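Lasso peptide isopeptidase AtxE2 (Asticcacaulis excentricus, PDB 5TXE) hydrolyses the isopeptide bond of the lasso peptides astexin-2 and astexin-3, turning these threaded substrates into linear peptides. Local coordinates at residues T429-L433 with D511-D517; G188-F192 with V223-I227. The protein carries 1 engineered substitution. One frame throughout, in Å; residues are numbered along the deposited sequence.

Interaction 1: residues T429-L433 with D511-D517; sequences TRLPL and DRRGVID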
ATOM      1  N   THR A 429       9.838  -6.793 -32.740  1.00 64.16           N
ATOM      2  CA  THR A 429       9.083  -5.559 -32.706  1.00 68.62           C
ATOM      3  C   THR A 429       9.691  -4.689 -31.603  1.00 61.72           C
ATOM      4  O   THR A 429       9.714  -5.125 -30.445  1.00 56.10           O
ATOM      5  CB  THR A 429       7.595  -5.871 -32.350  1.00 73.95           C
ATOM      6  OG1 THR A 429       7.070  -6.842 -33.263  1.00 77.93           O
ATOM      7  CG2 THR A 429       6.712  -4.610 -32.380  1.00 81.26           C
ATOM      8  N   ARG A 430      10.164  -3.480 -31.934  1.00 52.92           N
ATOM      9  CA  ARG A 430      10.625  -2.543 -30.882  1.00 53.33           C
ATOM     10  C   ARG A 430       9.496  -1.668 -30.370  1.00 49.00           C
ATOM     11  O   ARG A 430       8.994  -0.847 -31.108  1.00 46.46           O
ATOM     12  CB  ARG A 430      11.687  -1.611 -31.373  1.00 51.24           C
ATOM     13  CG  ARG A 430      13.076  -2.141 -31.184  1.00 58.06           C
ATOM     14  CD  ARG A 430      14.123  -1.076 -31.461  1.00 66.42           C
ATOM     15  NE  ARG A 430      15.413  -1.724 -31.566  1.00 72.81           N
ATOM     16  CZ  ARG A 430      16.206  -2.050 -30.543  1.00 77.27           C
ATOM     17  NH1 ARG A 430      15.902  -1.790 -29.274  1.00 73.70           N
ATOM     18  NH2 ARG A 430      17.339  -2.665 -30.807  1.00 83.00           N
ATOM     19  N   LEU A 431       9.115  -1.828 -29.107  1.00 44.46           N
ATOM     20  CA  LEU A 431       7.939  -1.121 -28.526  1.00 42.77           C
ATOM     21  C   LEU A 431       8.266   0.165 -27.738  1.00 36.79           C
ATOM     22  O   LEU A 431       9.338   0.301 -27.212  1.00 36.41           O
ATOM     23  CB  LEU A 431       7.221  -2.044 -27.573  1.00 40.96           C
ATOM     24  CG  LEU A 431       6.639  -3.291 -28.235  1.00 45.21           C
ATOM     25  CD1 LEU A 431       6.249  -4.251 -27.152  1.00 43.25           C
ATOM     26  CD2 LEU A 431       5.421  -2.996 -29.109  1.00 43.35           C
ATOM     27  N   PRO A 432       7.313   1.101 -27.656  1.00 33.85           N
ATOM     28  CA  PRO A 432       7.445   2.137 -26.624  1.00 30.77           C
ATOM     29  C   PRO A 432       7.250   1.497 -25.251  1.00 27.99           C
ATOM     30  O   PRO A 432       6.597   0.465 -25.106  1.00 29.80           O
ATOM     31  CB  PRO A 432       6.335   3.112 -26.970  1.00 34.04           C
ATOM     32  CG  PRO A 432       5.259   2.248 -27.569  1.00 33.65           C
ATOM     33  CD  PRO A 432       6.027   1.185 -28.371  1.00 32.95           C
ATOM     34  N   LEU A 433       7.900   2.058 -24.265  1.00 27.92           N
ATOM     35  CA  LEU A 433       7.896   1.533 -22.939  1.00 26.15           C
ATOM     36  C   LEU A 433       7.280   2.513 -21.953  1.00 28.80           C
ATOM     37  O   LEU A 433       7.570   3.731 -21.986  1.00 29.52           O
ATOM     38  CB  LEU A 433       9.340   1.312 -22.537  1.00 28.62           C
ATOM     39  CG  LEU A 433       9.592   0.789 -21.109  1.00 28.43           C
ATOM     40  CD1 LEU A 433       9.006  -0.563 -20.834  1.00 30.13           C
ATOM     41  CD2 LEU A 433      11.074   0.762 -20.801  1.00 27.27           C
ATOM     42  N   ASP A 511      16.581  -2.602 -24.066  1.00 35.35           N
ATOM     43  CA  ASP A 511      17.111  -2.062 -25.327  1.00 43.92           C
ATOM     44  C   ASP A 511      18.025  -3.075 -26.073  1.00 49.85           C
ATOM     45  O   ASP A 511      17.820  -3.346 -27.225  1.00 47.92           O
ATOM     46  CB  ASP A 511      17.883  -0.781 -25.054  1.00 41.85           C
ATOM     47  CG  ASP A 511      18.352  -0.074 -26.331  1.00 48.00           C
ATOM     48  OD1 ASP A 511      17.970  -0.455 -27.449  1.00 46.77           O
ATOM     49  OD2 ASP A 511      19.130   0.897 -26.202  1.00 50.69           O
ATOM     50  N   ARG A 512      18.969  -3.673 -25.370  1.00 52.25           N
ATOM     51  CA  ARG A 512      19.836  -4.711 -25.941  1.00 55.72           C
ATOM     52  C   ARG A 512      19.036  -5.899 -26.418  1.00 53.35           C
ATOM     53  O   ARG A 512      19.360  -6.461 -27.430  1.00 57.23           O
ATOM     54  CB  ARG A 512      20.881  -5.178 -24.914  1.00 60.96           C
ATOM     55  CG  ARG A 512      21.951  -4.124 -24.695  1.00 73.85           C
ATOM     56  CD  ARG A 512      23.052  -4.545 -23.704  1.00 89.90           C
ATOM     57  NE  ARG A 512      23.384  -3.466 -22.748  1.00 98.36           N
ATOM     58  CZ  ARG A 512      23.961  -2.296 -23.086  1.00 96.01           C
ATOM     59  NH1 ARG A 512      24.252  -2.034 -24.365  1.00 95.34           N
ATOM     60  NH2 ARG A 512      24.241  -1.374 -22.154  1.00 81.83           N
ATOM     61  N   ARG A 513      17.980  -6.290 -25.712  1.00 52.16           N
ATOM     62  CA  ARG A 513      17.149  -7.379 -26.176  1.00 47.73           C
ATOM     63  C   ARG A 513      16.302  -6.999 -27.409  1.00 53.48           C
ATOM     64  O   ARG A 513      15.636  -7.855 -27.968  1.00 53.47           O
ATOM     65  CB  ARG A 513      16.256  -7.917 -25.050  1.00 49.47           C
ATOM     66  CG  ARG A 513      17.101  -8.637 -23.991  1.00 52.78           C
ATOM     67  CD  ARG A 513      16.375  -8.882 -22.686  1.00 49.61           C
ATOM     68  NE  ARG A 513      15.112  -9.561 -22.929  1.00 53.62           N
ATOM     69  CZ  ARG A 513      14.393 -10.181 -21.997  1.00 60.05           C
ATOM     70  NH1 ARG A 513      14.810 -10.258 -20.727  1.00 63.50           N
ATOM     71  NH2 ARG A 513      13.234 -10.727 -22.344  1.00 59.00           N
ATOM     72  N   GLY A 514      16.334  -5.753 -27.859  1.00 50.20           N
ATOM     73  CA  GLY A 514      15.517  -5.382 -28.994  1.00 51.57           C
ATOM     74  C   GLY A 514      14.037  -5.319 -28.663  1.00 50.60           C
ATOM     75  O   GLY A 514      13.199  -5.342 -29.556  1.00 51.95           O
ATOM     76  N   VAL A 515      13.689  -5.228 -27.384  1.00 47.18           N
ATOM     77  CA  VAL A 515      12.273  -5.165 -26.990  1.00 47.33           C
ATOM     78  C   VAL A 515      11.675  -3.727 -27.035  1.00 39.73           C
ATOM     79  O   VAL A 515      10.490  -3.530 -27.309  1.00 40.52           O
ATOM     80  CB  VAL A 515      12.095  -5.758 -25.588  1.00 49.64           C
ATOM     81  CG1 VAL A 515      10.664  -5.609 -25.111  1.00 47.97           C
ATOM     82  CG2 VAL A 515      12.524  -7.202 -25.604  1.00 54.93           C
ATOM     83  N   ILE A 516      12.485  -2.716 -26.798  1.00 41.60           N
ATOM     84  CA  ILE A 516      11.954  -1.343 -26.674  1.00 37.79           C
ATOM     85  C   ILE A 516      12.744  -0.349 -27.468  1.00 39.10           C
ATOM     86  O   ILE A 516      13.913  -0.569 -27.789  1.00 40.37           O
ATOM     87  CB  ILE A 516      11.997  -0.848 -25.227  1.00 35.38           C
ATOM     88  CG1 ILE A 516      13.418  -0.906 -24.678  1.00 36.65           C
ATOM     89  CG2 ILE A 516      11.143  -1.713 -24.331  1.00 34.61           C
ATOM     90  CD1 ILE A 516      13.890   0.348 -24.009  1.00 39.34           C
ATOM     91  N   ASP A 517      12.104   0.766 -27.776  1.00 36.13           N
ATOM     92  CA  ASP A 517      12.782   1.892 -28.401  1.00 33.56           C
ATOM     93  C   ASP A 517      13.147   2.877 -27.301  1.00 34.86           C
ATOM     94  O   ASP A 517      12.244   3.466 -26.688  1.00 39.88           O
ATOM     95  CB  ASP A 517      11.796   2.513 -29.395  1.00 33.31           C
ATOM     96  CG  ASP A 517      12.299   3.766 -30.022  1.00 32.53           C
ATOM     97  OD1 ASP A 517      13.415   4.222 -29.664  1.00 33.71           O
ATOM     98  OD2 ASP A 517      11.553   4.298 -30.884  1.00 34.99           O
TER

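Interaction 2: residues G188-F192 with V223-I227; sequences GRPGF and VLEPI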
ATOM      1  N   GLY A 188     -12.374   3.861  21.563  1.00 29.06           N
ATOM      2  CA  GLY A 188     -12.316   5.051  20.686  1.00 27.47           C
ATOM      3  C   GLY A 188     -11.900   6.280  21.464  1.00 28.14           C
ATOM      4  O   GLY A 188     -11.489   6.137  22.613  1.00 27.16           O
ATOM      5  N   ARG A 189     -12.082   7.484  20.892  1.00 27.82           N
ATOM      6  CA  ARG A 189     -11.494   8.671  21.437  1.00 28.68           C
ATOM      7  C   ARG A 189     -12.436   9.855  21.551  1.00 31.42           C
ATOM      8  O   ARG A 189     -12.342  10.811  20.788  1.00 32.27           O
ATOM      9  CB  ARG A 189     -10.237   9.039  20.628  1.00 28.73           C
ATOM     10  CG  ARG A 189      -9.132   7.977  20.729  1.00 32.61           C
ATOM     11  CD  ARG A 189      -7.855   8.301  19.959  1.00 30.51           C
ATOM     12  NE  ARG A 189      -8.123   8.435  18.544  1.00 32.51           N
ATOM     13  CZ  ARG A 189      -7.277   8.994  17.680  1.00 31.76           C
ATOM     14  NH1 ARG A 189      -6.102   9.439  18.083  1.00 34.16           N
ATOM     15  NH2 ARG A 189      -7.601   9.085  16.421  1.00 29.10           N
ATOM     16  N   PRO A 190     -13.290   9.846  22.568  1.00 32.86           N
ATOM     17  CA  PRO A 190     -14.162  10.990  22.741  1.00 30.81           C
ATOM     18  C   PRO A 190     -13.348  12.232  22.949  1.00 32.37           C
ATOM     19  O   PRO A 190     -13.818  13.316  22.638  1.00 31.32           O
ATOM     20  CB  PRO A 190     -14.942  10.655  24.025  1.00 33.09           C
ATOM     21  CG  PRO A 190     -14.174   9.553  24.688  1.00 30.18           C
ATOM     22  CD  PRO A 190     -13.579   8.780  23.551  1.00 32.35           C
ATOM     23  N   GLY A 191     -12.139  12.115  23.497  1.00 30.82           N
ATOM     24  CA  GLY A 191     -11.296  13.327  23.678  1.00 29.50           C
ATOM     25  C   GLY A 191     -10.987  14.041  22.338  1.00 30.65           C
ATOM     26  O   GLY A 191     -10.696  15.235  22.304  1.00 31.22           O
ATOM     27  N   PHE A 192     -10.989  13.298  21.255  1.00 28.81           N
ATOM     28  CA  PHE A 192     -10.641  13.833  19.962  1.00 31.06           C
ATOM     29  C   PHE A 192     -11.789  14.733  19.550  1.00 32.43           C
ATOM     30  O   PHE A 192     -11.574  15.844  19.092  1.00 30.79           O
ATOM     31  CB  PHE A 192     -10.407  12.724  18.935  1.00 30.71           C
ATOM     32  CG  PHE A 192     -10.038  13.247  17.588  1.00 32.95           C
ATOM     33  CD1 PHE A 192     -11.018  13.661  16.714  1.00 34.24           C
ATOM     34  CD2 PHE A 192      -8.725  13.381  17.214  1.00 29.11           C
ATOM     35  CE1 PHE A 192     -10.677  14.174  15.468  1.00 36.86           C
ATOM     36  CE2 PHE A 192      -8.388  13.889  15.989  1.00 32.22           C
ATOM     37  CZ  PHE A 192      -9.346  14.286  15.097  1.00 31.10           C
ATOM     38  N   VAL A 223      -5.824  18.510  15.882  1.00 23.35           N
ATOM     39  CA  VAL A 223      -5.768  18.091  17.244  1.00 24.39           C
ATOM     40  C   VAL A 223      -4.411  17.445  17.480  1.00 26.86           C
ATOM     41  O   VAL A 223      -4.010  16.519  16.756  1.00 25.53           O
ATOM     42  CB  VAL A 223      -6.837  17.013  17.522  1.00 26.22           C
ATOM     43  CG1 VAL A 223      -6.671  16.432  18.913  1.00 25.68           C
ATOM     44  CG2 VAL A 223      -8.259  17.572  17.302  1.00 28.81           C
ATOM     45  N   LEU A 224      -3.733  17.889  18.524  1.00 32.49           N
ATOM     46  CA  LEU A 224      -2.433  17.317  18.955  1.00 34.75           C
ATOM     47  C   LEU A 224      -2.632  16.153  19.923  1.00 33.87           C
ATOM     48  O   LEU A 224      -3.502  16.195  20.787  1.00 35.27           O
ATOM     49  CB  LEU A 224      -1.621  18.388  19.674  1.00 33.40           C
ATOM     50  CG  LEU A 224      -1.362  19.634  18.810  1.00 40.17           C
ATOM     51  CD1 LEU A 224      -0.695  20.755  19.640  1.00 41.98           C
ATOM     52  CD2 LEU A 224      -0.511  19.277  17.591  1.00 34.48           C
ATOM     53  N   GLU A 225      -1.767  15.159  19.830  1.00 33.66           N
ATOM     54  CA  GLU A 225      -1.561  14.220  20.938  1.00 34.29           C
ATOM     55  C   GLU A 225      -1.182  14.992  22.215  1.00 37.48           C
ATOM     56  O   GLU A 225      -0.601  16.053  22.110  1.00 40.71           O
ATOM     57  CB  GLU A 225      -0.450  13.258  20.542  1.00 34.28           C
ATOM     58  CG  GLU A 225      -0.887  12.218  19.525  1.00 36.16           C
ATOM     59  CD  GLU A 225      -1.969  11.296  20.085  1.00 40.66           C
ATOM     60  OE1 GLU A 225      -2.206  11.274  21.325  1.00 44.87           O
ATOM     61  OE2 GLU A 225      -2.582  10.563  19.291  1.00 41.76           O
ATOM     62  N   PRO A 226      -1.449  14.493  23.426  1.00 40.76           N
ATOM     63  CA  PRO A 226      -1.944  13.134  23.682  1.00 36.30           C
ATOM     64  C   PRO A 226      -3.455  13.157  23.718  1.00 34.45           C
ATOM     65  O   PRO A 226      -4.046  14.060  24.306  1.00 32.26           O
ATOM     66  CB  PRO A 226      -1.409  12.842  25.100  1.00 38.43           C
ATOM     67  CG  PRO A 226      -1.445  14.194  25.780  1.00 39.33           C
ATOM     68  CD  PRO A 226      -1.173  15.236  24.683  1.00 37.09           C
ATOM     69  N   ILE A 227      -4.072  12.173  23.111  1.00 30.10           N
ATOM     70  CA  ILE A 227      -5.496  11.996  23.253  1.00 32.53           C
ATOM     71  C   ILE A 227      -5.680  10.534  23.659  1.00 33.78           C
ATOM     72  O   ILE A 227      -5.249   9.640  22.948  1.00 32.25           O
ATOM     73  CB  ILE A 227      -6.229  12.168  21.905  1.00 31.55           C
ATOM     74  CG1 ILE A 227      -6.164  13.595  21.400  1.00 33.07           C
ATOM     75  CG2 ILE A 227      -7.684  11.730  22.016  1.00 32.36           C
ATOM     76  CD1 ILE A 227      -6.817  14.652  22.278  1.00 36.24           C
TER
HETATM   77  O   HOH W   1      -4.531   9.130  20.351  1.00 32.68           O

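Interaction 1: residues T429-L433 with D511-D517
R430 reaches over the turn at G514 to the end of helix 494-512, while the backbone of L431 pairs with the residues after that turn. At T429 the side chain looks elsewhere: OG1 bonds to the carbonyl of Q426. The R430 side chain runs extended from CG to NE and brings NH1 to three oxygens. The bond from R430 NH1 to I516 O is 2.8 Å and lies in the guanidinium plane. A longer one, from R430 NH1 to D511 O at 3.2 Å, arrives in the carbonyl plane on a lone pair. D511 O also accepts from G514 N, part of the Schellman motif that ends the helix. The salt bridge from R430 NH1 to D511 OD1, 3.1 Å, is weak as a hydrogen bond, and the two flat groups are turned 79° apart. G514 CA lies over one guanidinium face, near its rim. Next comes a parallel bridge, L431 with I516. L431 N donates to V515 O at 2.8 Å, nearly straight at 174°. L431 O accepts from D517 N at 2.9 Å and also meets I516 CA in a CA-H...O contact. Farther on, L433 CB sits against I516 CG2 at 4.0 Å. The contact lies at one end of strand 431-436, in the mixed sheet of the alpha/beta-hydrolase domain. A463 at the start of the parallel strand 463-467 touches L431, L433 and I516, and I507 and L510 of helix 494-512 pack on I516.

Interaction 2: residues G188-F192 with V223-I227
F192 and I227 meet where helix 190-202 starts and the long excursion between two antiparallel strands, 183-188 and 230-235, returns. These are the middle strands of a four-stranded sheet, a blade-like unit of the kind that builds the propeller of the prolyl oligopeptidase family. R189 is the N-cap residue of the helix.

The apolar contacts come first. V223 lies over one face of the F192 ring in a CH-pi contact. V223 CG2 is 4.2 Å from the centroid of the F192 ring, offset toward the rim. V223 CB is 3.8 Å from F192 CE2. The ring is carried out to V223 because F192 CG stands anti to the backbone N (chi1 -180°). I227 uses both of its branches. I227 CG2 touches F192 N and packs on R189 CB at 4.0 Å, and I227 CD1 comes up to G191 O. An alanine in place of F192 would remove the ring, and V223 would probably lose its CH-pi partner and face a gap beside the helix.

The polar contacts run through R189 and E225. Their direct salt bridge is long, and the guanidinium and carboxylate planes are 26° apart. R189 NE also pairs with E174, and R189 NH1 with the carbonyl of A119. E225 folds back on its own segment. E225 OE1 accepts from I227 N at 2.7 Å, from above the carboxylate plane, a bond that spans the cis peptide before P226 and probably steadies the chain there. The E225 side chain is about 9 Å from that of W116, which binds astexin-3.

One water joins the two sides: it accepts from R189 NH1 at 2.8 Å and donates to E225 OE2 at 2.6 Å and to I227 O at 2.7 Å.

In the fold
Following the chain from the N terminus, interaction 2 comes first. It closes the excursion that leaves strand 183-188 and returns before strand 230-235, tying the start of helix 190-202 to the loop before that strand. The chain then completes this sheet and three further antiparallel sheets before it enters the mixed sheet. Interaction 1 opens there. It closes a longer loop, which holds strand 463-467 and helices 482-490 and 494-512, and ties the start of strand 431-436 to the chain just after helix 494-512. The two loops are in series and neither nest nor cross. The centres of interactions 1 and 2 are about 55 Å apart, on opposite sides of the chain's centre.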